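Local coordinates for protein oxidoreductase, zinc-binding dehydrogenase family (Myxococcus xanthus, PDB 5K1S) that acts as a zinc-binding medium-chain reductase involved in the alternative de novo biosynthesis of isovaleryl-coenzyme A, at residues A102-M107 against A312-A317; M107-G110 against L114-S117. All blocks are in the same frame, centred on the assembly; numbering follows the deposited sequence.

Contact 1 (A102-M107 against A312-A317); sequences ATLQRM and AELDEA
Thr103 OG1 is gripped twice, by the backbone N of Ala81 and the carbonyl O of His79. This side chain turns away from helix 311-323, yet the main chain of Thr103 still touches that helix: its carbonyl O is 3.9 Å from Leu314 CD2. Leu314 alone makes the helix side of the contact. With CG anti to the backbone N (chi1 178°), its CD2 branch reaches between the strand and the turn that follows, 3.3 Å from Ala102 O and 3.6 Å from Leu104 CD2. The two leucines run past each other in opposite directions, and Leu104 CD2 also lies along the stem of its partner, 3.7 Å from Leu314 CB. In this medium-chain reductase, strand 100-103 belongs to the GroES-like domain, where it is flanked by strands 80-88 and 149-151. Helix 311-323 follows the last strand of the parallel sheet, 302-305, and leads to strand 330-335 of the same mixed sheet as 100-103. The buried apolar patch sets this helix against strand 100-103 and the turn after it. Ala102 completes it with its methyl group, 4.4 Å from Leu314 CD2. One residue further along the helix, Asp315 OD1 accepts a hydrogen bond from the backbone N of Arg151.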
ATOM      1  N   ALA A 102      12.534   0.063  28.135  1.00 43.66           N
ATOM      2  CA  ALA A 102      12.048   1.250  27.443  1.00 42.67           C
ATOM      3  C   ALA A 102      10.645   0.967  26.930  1.00 41.79           C
ATOM      4  O   ALA A 102      10.403  -0.084  26.331  1.00 42.09           O
ATOM      5  CB  ALA A 102      12.968   1.640  26.282  1.00 43.03           C
ATOM      6  N   THR A 103       9.728   1.902  27.160  1.00 40.79           N
ATOM      7  CA  THR A 103       8.325   1.688  26.838  1.00 39.96           C
ATOM      8  C   THR A 103       8.064   1.856  25.345  1.00 39.94           C
ATOM      9  O   THR A 103       8.709   2.657  24.662  1.00 40.45           O
ATOM     10  CB  THR A 103       7.439   2.664  27.614  1.00 39.08           C
ATOM     11  OG1 THR A 103       7.829   4.009  27.308  1.00 38.76           O
ATOM     12  CG2 THR A 103       7.553   2.429  29.117  1.00 39.41           C
ATOM     13  N   LEU A 104       7.105   1.081  24.844  1.00 41.73           N
ATOM     14  CA  LEU A 104       6.572   1.278  23.507  1.00 42.23           C
ATOM     15  C   LEU A 104       5.630   2.481  23.509  1.00 40.66           C
ATOM     16  O   LEU A 104       5.458   3.172  24.517  1.00 39.17           O
ATOM     17  CB  LEU A 104       5.843   0.023  23.028  1.00 43.29           C
ATOM     18  CG  LEU A 104       6.681  -1.204  22.665  1.00 45.12           C
ATOM     19  CD1 LEU A 104       5.780  -2.406  22.461  1.00 45.91           C
ATOM     20  CD2 LEU A 104       7.499  -0.948  21.416  1.00 46.46           C
ATOM     21  N   GLN A 105       5.006   2.737  22.361  1.00 43.68           N
ATOM     22  CA  GLN A 105       3.996   3.785  22.287  1.00 42.41           C
ATOM     23  C   GLN A 105       2.653   3.285  22.805  1.00 41.99           C
ATOM     24  O   GLN A 105       2.020   3.938  23.644  1.00 40.45           O
ATOM     25  CB  GLN A 105       3.869   4.285  20.849  1.00 43.25           C
ATOM     26  CG  GLN A 105       5.148   4.917  20.304  1.00 43.83           C
ATOM     27  CD  GLN A 105       5.595   4.327  18.978  1.00 45.81           C
ATOM     28  OE1 GLN A 105       5.046   3.333  18.505  1.00 46.77           O
ATOM     29  NE2 GLN A 105       6.603   4.940  18.372  1.00 46.63           N
ATOM     30  N   ARG A 106       2.211   2.124  22.327  1.00 46.48           N
ATOM     31  CA  ARG A 106       0.911   1.571  22.675  1.00 46.55           C
ATOM     32  C   ARG A 106       1.058   0.098  23.034  1.00 47.80           C
ATOM     33  O   ARG A 106       2.074  -0.539  22.749  1.00 48.76           O
ATOM     34  CB  ARG A 106      -0.090   1.728  21.522  1.00 47.31           C
ATOM     35  CG  ARG A 106       0.346   1.033  20.240  1.00 49.35           C
ATOM     36  CD  ARG A 106      -0.691   1.160  19.140  1.00 50.03           C
ATOM     37  NE  ARG A 106      -1.906   0.400  19.422  1.00 49.92           N
ATOM     38  CZ  ARG A 106      -2.016  -0.917  19.281  1.00 51.32           C
ATOM     39  NH1 ARG A 106      -0.979  -1.636  18.876  1.00 52.98           N
ATOM     40  NH2 ARG A 106      -3.164  -1.521  19.554  1.00 50.61           N
ATOM     41  N   MET A 107       0.013  -0.439  23.655  1.00 44.21           N
ATOM     42  CA  MET A 107      -0.008  -1.831  24.067  1.00 45.42           C
ATOM     43  C   MET A 107      -0.558  -2.712  22.949  1.00 47.26           C
ATOM     44  O   MET A 107      -0.920  -2.246  21.866  1.00 47.60           O
ATOM     45  CB  MET A 107      -0.838  -1.995  25.342  1.00 44.35           C
ATOM     46  CG  MET A 107      -0.140  -1.528  26.608  1.00 42.89           C
ATOM     47  SD  MET A 107       1.442  -2.349  26.875  1.00 43.83           S
ATOM     48  CE  MET A 107       0.936  -4.066  26.966  1.00 45.69           C
ATOM     49  N   ALA A 312       9.355  -6.564  19.538  1.00 47.52           N
ATOM     50  CA  ALA A 312      10.562  -7.084  18.905  1.00 49.60           C
ATOM     51  C   ALA A 312      11.320  -5.986  18.175  1.00 51.25           C
ATOM     52  O   ALA A 312      12.554  -5.927  18.238  1.00 53.69           O
ATOM     53  CB  ALA A 312      10.201  -8.214  17.941  1.00 49.38           C
ATOM     54  N   GLU A 313      10.600  -5.108  17.472  1.00 49.82           N
ATOM     55  CA  GLU A 313      11.257  -4.040  16.727  1.00 51.60           C
ATOM     56  C   GLU A 313      11.988  -3.084  17.660  1.00 52.86           C
ATOM     57  O   GLU A 313      13.085  -2.612  17.341  1.00 55.68           O
ATOM     58  CB  GLU A 313      10.229  -3.284  15.887  1.00 50.03           C
ATOM     59  CG  GLU A 313       9.593  -4.124  14.793  1.00 49.28           C
ATOM     60  CD  GLU A 313       8.257  -3.574  14.338  1.00 47.01           C
ATOM     61  OE1 GLU A 313       7.805  -2.556  14.898  1.00 46.01           O
ATOM     62  OE2 GLU A 313       7.654  -4.167  13.422  1.00 46.50           O
ATOM     63  N   LEU A 314      11.395  -2.779  18.816  1.00 51.58           N
ATOM     64  CA  LEU A 314      12.063  -1.899  19.767  1.00 52.89           C
ATOM     65  C   LEU A 314      13.311  -2.559  20.340  1.00 55.05           C
ATOM     66  O   LEU A 314      14.357  -1.910  20.469  1.00 57.50           O
ATOM     67  CB  LEU A 314      11.103  -1.503  20.889  1.00 51.04           C
ATOM     68  CG  LEU A 314      11.704  -0.616  21.987  1.00 52.40           C
ATOM     69  CD1 LEU A 314      12.286   0.667  21.403  1.00 54.13           C
ATOM     70  CD2 LEU A 314      10.667  -0.291  23.052  1.00 50.93           C
ATOM     71  N   ASP A 315      13.224  -3.845  20.694  1.00 54.17           N
ATOM     72  CA  ASP A 315      14.414  -4.565  21.137  1.00 56.22           C
ATOM     73  C   ASP A 315      15.518  -4.476  20.093  1.00 59.11           C
ATOM     74  O   ASP A 315      16.688  -4.266  20.432  1.00 61.61           O
ATOM     75  CB  ASP A 315      14.073  -6.029  21.428  1.00 55.13           C
ATOM     76  CG  ASP A 315      13.282  -6.204  22.713  1.00 53.35           C
ATOM     77  OD1 ASP A 315      13.430  -5.370  23.633  1.00 53.66           O
ATOM     78  OD2 ASP A 315      12.513  -7.183  22.807  1.00 51.90           O
ATOM     79  N   GLU A 316      15.162  -4.629  18.816  1.00 60.86           N
ATOM     80  CA  GLU A 316      16.153  -4.523  17.751  1.00 64.10           C
ATOM     81  C   GLU A 316      16.633  -3.086  17.584  1.00 66.14           C
ATOM     82  O   GLU A 316      17.834  -2.843  17.413  1.00 69.63           O
ATOM     83  CB  GLU A 316      15.564  -5.051  16.442  1.00 63.64           C
ATOM     84  CG  GLU A 316      16.519  -5.010  15.259  1.00 67.39           C
ATOM     85  CD  GLU A 316      17.740  -5.888  15.460  1.00 70.00           C
ATOM     86  OE1 GLU A 316      17.767  -6.668  16.438  1.00 68.66           O
ATOM     87  OE2 GLU A 316      18.677  -5.797  14.638  1.00 73.55           O
ATOM     88  N   ALA A 317      15.711  -2.124  17.624  1.00 53.89           N
ATOM     89  CA  ALA A 317      16.095  -0.721  17.495  1.00 55.94           C
ATOM     90  C   ALA A 317      17.038  -0.312  18.618  1.00 57.74           C
ATOM     91  O   ALA A 317      18.072   0.323  18.378  1.00 61.41           O
ATOM     92  CB  ALA A 317      14.848   0.163  17.492  1.00 53.16           C
TER

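Contact 2 (M107-G110 against L114-S117); sequences MSCG and LCRS. With ZN (zinc ion), chain E.
A single zinc ion ties Cys109, in the loop after strand 100-103, to Cys115 on the short helix 113-116, so a metal takes the place of an apolar core between the two segments. This is the four-cysteine zinc site of the medium-chain dehydrogenase/reductase family, set in a surface lobe of the GroES-like domain and completed here by Cys112 and Cys123. Cys109 SG binds the zinc at 2.3 Å and Cys115 SG at 2.2 Å. The angle between these two bonds, about 113°, is close to tetrahedral, and the sulfurs stand 3.8 Å apart. The two thiolates reach the ion by different rotations. Cys109 SG sits between its own backbone N and carbonyl carbon (chi1 75°), while Cys115 SG lies anti to its carbonyl carbon and leans off the helix toward the loop. Beyond Cys109 the chain turns through Gly110, which has a positive phi (95°), and Gly110 CA lies 3.4 Å from Cys115 CB. Gly110 N is 3.1 Å from Cys115 SG, a weak hydrogen bond that is doubtful because the sulfur is modelled too close to a neighbour. On the exposed side, Arg116 runs past the glycine and hydrogen-bonds through NH2 to the carbonyl O of Asp111, while its aliphatic stem brings CG to 4.4 Å from Gly110 O.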
ATOM      1  N   MET A 107       0.013  -0.439  23.655  1.00 44.21           N
ATOM      2  CA  MET A 107      -0.008  -1.831  24.067  1.00 45.42           C
ATOM      3  C   MET A 107      -0.558  -2.712  22.949  1.00 47.26           C
ATOM      4  O   MET A 107      -0.920  -2.246  21.866  1.00 47.60           O
ATOM      5  CB  MET A 107      -0.838  -1.995  25.342  1.00 44.35           C
ATOM      6  CG  MET A 107      -0.140  -1.528  26.608  1.00 42.89           C
ATOM      7  SD  MET A 107       1.442  -2.349  26.875  1.00 43.83           S
ATOM      8  CE  MET A 107       0.936  -4.066  26.966  1.00 45.69           C
ATOM      9  N   SER A 108      -0.616  -4.014  23.225  1.00 55.68           N
ATOM     10  CA  SER A 108      -1.104  -5.000  22.270  1.00 57.33           C
ATOM     11  C   SER A 108      -1.470  -6.252  23.053  1.00 57.96           C
ATOM     12  O   SER A 108      -0.673  -6.723  23.870  1.00 58.01           O
ATOM     13  CB  SER A 108      -0.042  -5.305  21.207  1.00 58.45           C
ATOM     14  OG  SER A 108      -0.494  -6.292  20.299  1.00 59.94           O
ATOM     15  N   CYS A 109      -2.670  -6.785  22.811  1.00 61.97           N
ATOM     16  CA  CYS A 109      -3.166  -7.882  23.637  1.00 62.26           C
ATOM     17  C   CYS A 109      -2.295  -9.124  23.486  1.00 64.14           C
ATOM     18  O   CYS A 109      -1.929  -9.764  24.478  1.00 64.34           O
ATOM     19  CB  CYS A 109      -4.621  -8.192  23.285  1.00 61.24           C
ATOM     20  SG  CYS A 109      -4.862  -9.073  21.726  1.00 62.74           S
ATOM     21  N   GLY A 110      -1.955  -9.481  22.250  1.00 52.20           N
ATOM     22  CA  GLY A 110      -1.109 -10.626  21.987  1.00 53.45           C
ATOM     23  C   GLY A 110      -1.846 -11.908  21.669  1.00 54.65           C
ATOM     24  O   GLY A 110      -1.192 -12.927  21.411  1.00 55.69           O
ATOM     25  N   LEU A 114      -4.610 -10.735  14.639  1.00 51.99           N
ATOM     26  CA  LEU A 114      -3.628  -9.750  14.194  1.00 52.51           C
ATOM     27  C   LEU A 114      -2.341  -9.855  15.001  1.00 53.31           C
ATOM     28  O   LEU A 114      -1.240  -9.868  14.437  1.00 53.94           O
ATOM     29  CB  LEU A 114      -4.219  -8.346  14.300  1.00 50.31           C
ATOM     30  CG  LEU A 114      -5.392  -8.066  13.362  1.00 48.08           C
ATOM     31  CD1 LEU A 114      -6.179  -6.858  13.839  1.00 45.17           C
ATOM     32  CD2 LEU A 114      -4.890  -7.851  11.944  1.00 49.12           C
ATOM     33  N   CYS A 115      -2.459  -9.922  16.328  1.00 53.84           N
ATOM     34  CA  CYS A 115      -1.277 -10.073  17.171  1.00 53.89           C
ATOM     35  C   CYS A 115      -0.534 -11.363  16.843  1.00 55.07           C
ATOM     36  O   CYS A 115       0.694 -11.365  16.696  1.00 55.26           O
ATOM     37  CB  CYS A 115      -1.675 -10.043  18.647  1.00 53.10           C
ATOM     38  SG  CYS A 115      -2.034  -8.394  19.308  1.00 51.39           S
ATOM     39  N   ARG A 116      -1.265 -12.475  16.727  1.00 88.62           N
ATOM     40  CA  ARG A 116      -0.631 -13.748  16.401  1.00 89.84           C
ATOM     41  C   ARG A 116       0.059 -13.713  15.045  1.00 90.54           C
ATOM     42  O   ARG A 116       0.915 -14.563  14.776  1.00 91.55           O
ATOM     43  CB  ARG A 116      -1.666 -14.878  16.429  1.00 90.55           C
ATOM     44  CG  ARG A 116      -2.391 -15.034  17.761  1.00 90.04           C
ATOM     45  CD  ARG A 116      -3.075 -16.389  17.884  1.00 91.08           C
ATOM     46  NE  ARG A 116      -3.971 -16.676  16.763  1.00 91.65           N
ATOM     47  CZ  ARG A 116      -5.257 -16.338  16.712  1.00 90.35           C
ATOM     48  NH1 ARG A 116      -5.980 -16.653  15.644  1.00 90.89           N
ATOM     49  NH2 ARG A 116      -5.827 -15.687  17.719  1.00 88.44           N
ATOM     50  N   SER A 117      -0.289 -12.755  14.188  1.00 71.85           N
ATOM     51  CA  SER A 117       0.312 -12.627  12.869  1.00 72.56           C
ATOM     52  C   SER A 117       1.478 -11.649  12.839  1.00 72.20           C
ATOM     53  O   SER A 117       2.029 -11.397  11.763  1.00 72.83           O
ATOM     54  CB  SER A 117      -0.744 -12.178  11.852  1.00 72.44           C
ATOM     55  OG  SER A 117      -1.902 -12.988  11.926  1.00 72.67           O
TER
HETATM   56 ZN    ZN E 401      -4.224  -8.254  19.646  1.00 67.54          ZN

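How the contacts relate
The first segments of contacts 1 and 2 run on from one another through Met107, and the centres of the two contacts are about 13 Å apart. Contact 1 lies near one zinc, contact 2 holds the other. The side chain of Thr103 in contact 1 lies about 5 Å from that of His79, which binds the first zinc together with Cys57 and Cys166. The side chain of Thr103 is about 9 Å from a bound zinc ion, that first one. Thr103 CA is 17.5 Å from the second ion. Residues 102-110 thus lead from the buried packing of helix 311-323 on strand 100-103, close to the first metal site, out to the metal-held lobe at the surface.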